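BH0493 protein (Bacillus halodurans C-125, PDB 2QEE) binds zinc and is a putative amidohydrolase, probably a metal-dependent hydrolase whose natural substrate is not established. Local coordinates at residues F209-I214 / E251-P256. Numbering follows the deposited sequence.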
loop_
_atom_site.group_PDB
_atom_site.type_symbol
_atom_site.label_atom_id
_atom_site.label_comp_id
_atom_site.label_asym_id
_atom_site.label_seq_id
_atom_site.Cartn_x
_atom_site.Cartn_y
_atom_site.Cartn_z
ATOM N N PHE C 209 -21.192 6.641 35.974
ATOM C CA PHE C 209 -20.566 5.354 35.796
ATOM C C PHE C 209 -19.077 5.599 35.398
ATOM O O PHE C 209 -18.144 5.047 36.008
ATOM C CB PHE C 209 -21.309 4.513 34.741
ATOM C CG PHE C 209 -20.621 3.225 34.412
ATOM C CD1 PHE C 209 -20.766 2.119 35.220
ATOM C CD2 PHE C 209 -19.782 3.123 33.274
ATOM C CE1 PHE C 209 -20.125 0.912 34.958
ATOM C CE2 PHE C 209 -19.126 1.907 32.972
ATOM C CZ PHE C 209 -19.280 0.789 33.829
ATOM N N LEU C 210 -18.870 6.439 34.386
ATOM C CA LEU C 210 -17.487 6.724 33.967
ATOM C C LEU C 210 -16.656 7.337 35.115
ATOM O O LEU C 210 -15.517 6.883 35.371
ATOM C CB LEU C 210 -17.469 7.641 32.758
ATOM C CG LEU C 210 -18.116 7.031 31.515
ATOM C CD1 LEU C 210 -18.238 8.137 30.431
ATOM C CD2 LEU C 210 -17.393 5.767 31.007
ATOM N N THR C 211 -17.234 8.323 35.817
ATOM C CA THR C 211 -16.492 9.033 36.842
ATOM C C THR C 211 -16.107 8.077 37.984
ATOM O O THR C 211 -15.006 8.181 38.568
ATOM C CB THR C 211 -17.327 10.231 37.396
ATOM O OG1 THR C 211 -17.547 11.159 36.326
ATOM C CG2 THR C 211 -16.553 10.934 38.517
ATOM N N ASP C 212 -17.002 7.145 38.319
ATOM C CA ASP C 212 -16.745 6.201 39.409
ATOM C C ASP C 212 -15.610 5.282 39.041
ATOM O O ASP C 212 -14.773 4.927 39.880
ATOM C CB ASP C 212 -17.976 5.312 39.725
ATOM C CG ASP C 212 -19.078 6.046 40.527
ATOM O OD1 ASP C 212 -18.862 7.181 40.994
ATOM O OD2 ASP C 212 -20.177 5.473 40.661
ATOM N N TRP C 213 -15.537 4.892 37.768
ATOM C CA TRP C 213 -14.455 3.975 37.379
ATOM C C TRP C 213 -13.125 4.718 37.181
ATOM O O TRP C 213 -12.080 4.173 37.478
ATOM C CB TRP C 213 -14.857 3.174 36.141
ATOM C CG TRP C 213 -15.682 2.032 36.603
ATOM C CD1 TRP C 213 -17.045 1.901 36.505
ATOM C CD2 TRP C 213 -15.209 0.898 37.327
ATOM N NE1 TRP C 213 -17.435 0.715 37.115
ATOM C CE2 TRP C 213 -16.320 0.089 37.623
ATOM C CE3 TRP C 213 -13.943 0.485 37.757
ATOM C CZ2 TRP C 213 -16.193 -1.126 38.310
ATOM C CZ3 TRP C 213 -13.814 -0.721 38.430
ATOM C CH2 TRP C 213 -14.935 -1.515 38.701
ATOM N N ILE C 214 -13.201 5.956 36.748
ATOM C CA ILE C 214 -12.029 6.830 36.670
ATOM C C ILE C 214 -11.432 6.983 38.056
ATOM O O ILE C 214 -10.248 6.800 38.230
ATOM C CB ILE C 214 -12.365 8.192 36.061
ATOM C CG1 ILE C 214 -12.592 8.057 34.523
ATOM C CG2 ILE C 214 -11.195 9.214 36.348
ATOM C CD1 ILE C 214 -13.218 9.244 33.896
ATOM N N GLU C 251 -12.729 15.494 28.917
ATOM C CA GLU C 251 -12.217 16.863 28.913
ATOM C C GLU C 251 -12.019 17.311 30.357
ATOM O O GLU C 251 -10.972 17.798 30.734
ATOM C CB GLU C 251 -13.143 17.842 28.187
ATOM C CG GLU C 251 -12.507 19.219 28.087
ATOM C CD GLU C 251 -13.368 20.254 27.462
ATOM O OE1 GLU C 251 -14.429 19.920 26.922
ATOM O OE2 GLU C 251 -12.957 21.438 27.499
ATOM N N LYS C 252 -13.041 17.094 31.162
ATOM C CA LYS C 252 -12.998 17.503 32.563
ATOM C C LYS C 252 -11.817 16.884 33.314
ATOM O O LYS C 252 -11.122 17.577 34.076
ATOM C CB LYS C 252 -14.313 17.126 33.219
ATOM C CG LYS C 252 -14.352 17.436 34.692
ATOM C CD LYS C 252 -15.754 17.340 35.186
ATOM C CE LYS C 252 -15.835 17.887 36.601
ATOM N NZ LYS C 252 -17.255 17.909 37.026
ATOM N N HIS C 253 -11.611 15.579 33.142
ATOM C CA HIS C 253 -10.526 14.843 33.754
ATOM C C HIS C 253 -9.154 14.863 32.996
ATOM O O HIS C 253 -8.174 14.275 33.459
ATOM C CB HIS C 253 -10.957 13.402 33.948
ATOM C CG HIS C 253 -11.946 13.222 35.054
ATOM N ND1 HIS C 253 -13.300 13.440 34.892
ATOM C CD2 HIS C 253 -11.769 12.884 36.351
ATOM C CE1 HIS C 253 -13.920 13.212 36.040
ATOM N NE2 HIS C 253 -13.012 12.882 36.942
ATOM N N ASN C 254 -9.117 15.552 31.864
ATOM C CA ASN C 254 -7.959 15.624 30.983
ATOM C C ASN C 254 -7.431 14.222 30.681
ATOM O O ASN C 254 -6.224 13.991 30.792
ATOM C CB ASN C 254 -6.831 16.484 31.567
ATOM C CG ASN C 254 -5.820 16.943 30.513
ATOM O OD1 ASN C 254 -4.645 17.163 30.844
ATOM N ND2 ASN C 254 -6.251 17.069 29.243
ATOM N N ILE C 255 -8.337 13.315 30.289
ATOM C CA ILE C 255 -8.022 11.918 30.001
ATOM C C ILE C 255 -8.228 11.730 28.467
ATOM O O ILE C 255 -9.300 12.078 27.962
ATOM C CB ILE C 255 -9.008 10.986 30.779
ATOM C CG1 ILE C 255 -8.804 11.116 32.300
ATOM C CG2 ILE C 255 -8.814 9.510 30.426
ATOM C CD1 ILE C 255 -7.318 11.030 32.712
ATOM N N PRO C 256 -7.204 11.235 27.736
ATOM C CA PRO C 256 -7.427 10.976 26.282
ATOM C C PRO C 256 -8.440 9.855 26.051
ATOM O O PRO C 256 -8.641 8.964 26.945
ATOM C CB PRO C 256 -6.048 10.513 25.765
ATOM C CG PRO C 256 -5.021 10.995 26.793
ATOM C CD PRO C 256 -5.792 10.985 28.141
#
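His253, in the last turn of helix 237-253, meets Ile214 and Thr211 of helix 200-217. Its CD2 is 3.7 Å from Ile214 CG2, the closest approach between the two segments. Ile214 CG2 also lies 4.1 Å from His253 NE2. Both branches of Ile214 come from the same side of the ring plane. CG2 makes the contact, just outside the rim at CD2. CD1 lies more loosely over the face, 4.3 Å above the plane and offset toward the rim. With chi1 at -74°, CG1 of Ile214 lies beside the backbone N and CG2 anti to it, which sends the two branches to different parts of the ring. Thr211, one helical turn earlier, approaches obliquely at the CE1 end, away from CD2. Its OG1 is 4.2 Å from His253 CE1, a loose van der Waals contact. That hydroxyl is hydrogen-bonded to Lys207 O within its own helix. His253 ND1 is likewise turned back, to Val249 O, which fixes the rotation of the ring. No hydrogen bond crosses between the segments. The two helices flank neighbouring parallel strands, 222-226 and 257-264. Helix 237-253 joins these strands in a beta-alpha-beta crossover, consistent with the (beta/alpha) barrel of the amidohydrolase superfamily. Asn254 is the first residue to leave helical phi/psi, in a Schellman motif. It has positive phi (50°), and its N bonds to Glu251 O at 3.1 Å. Ile255 follows, with CB directed toward helix 200-217, but its CG1 stays 5.1 Å from Ile214 CD1, which is no contact. At Pro256 the chain is joined to Met222 by backbone hydrogen bonding.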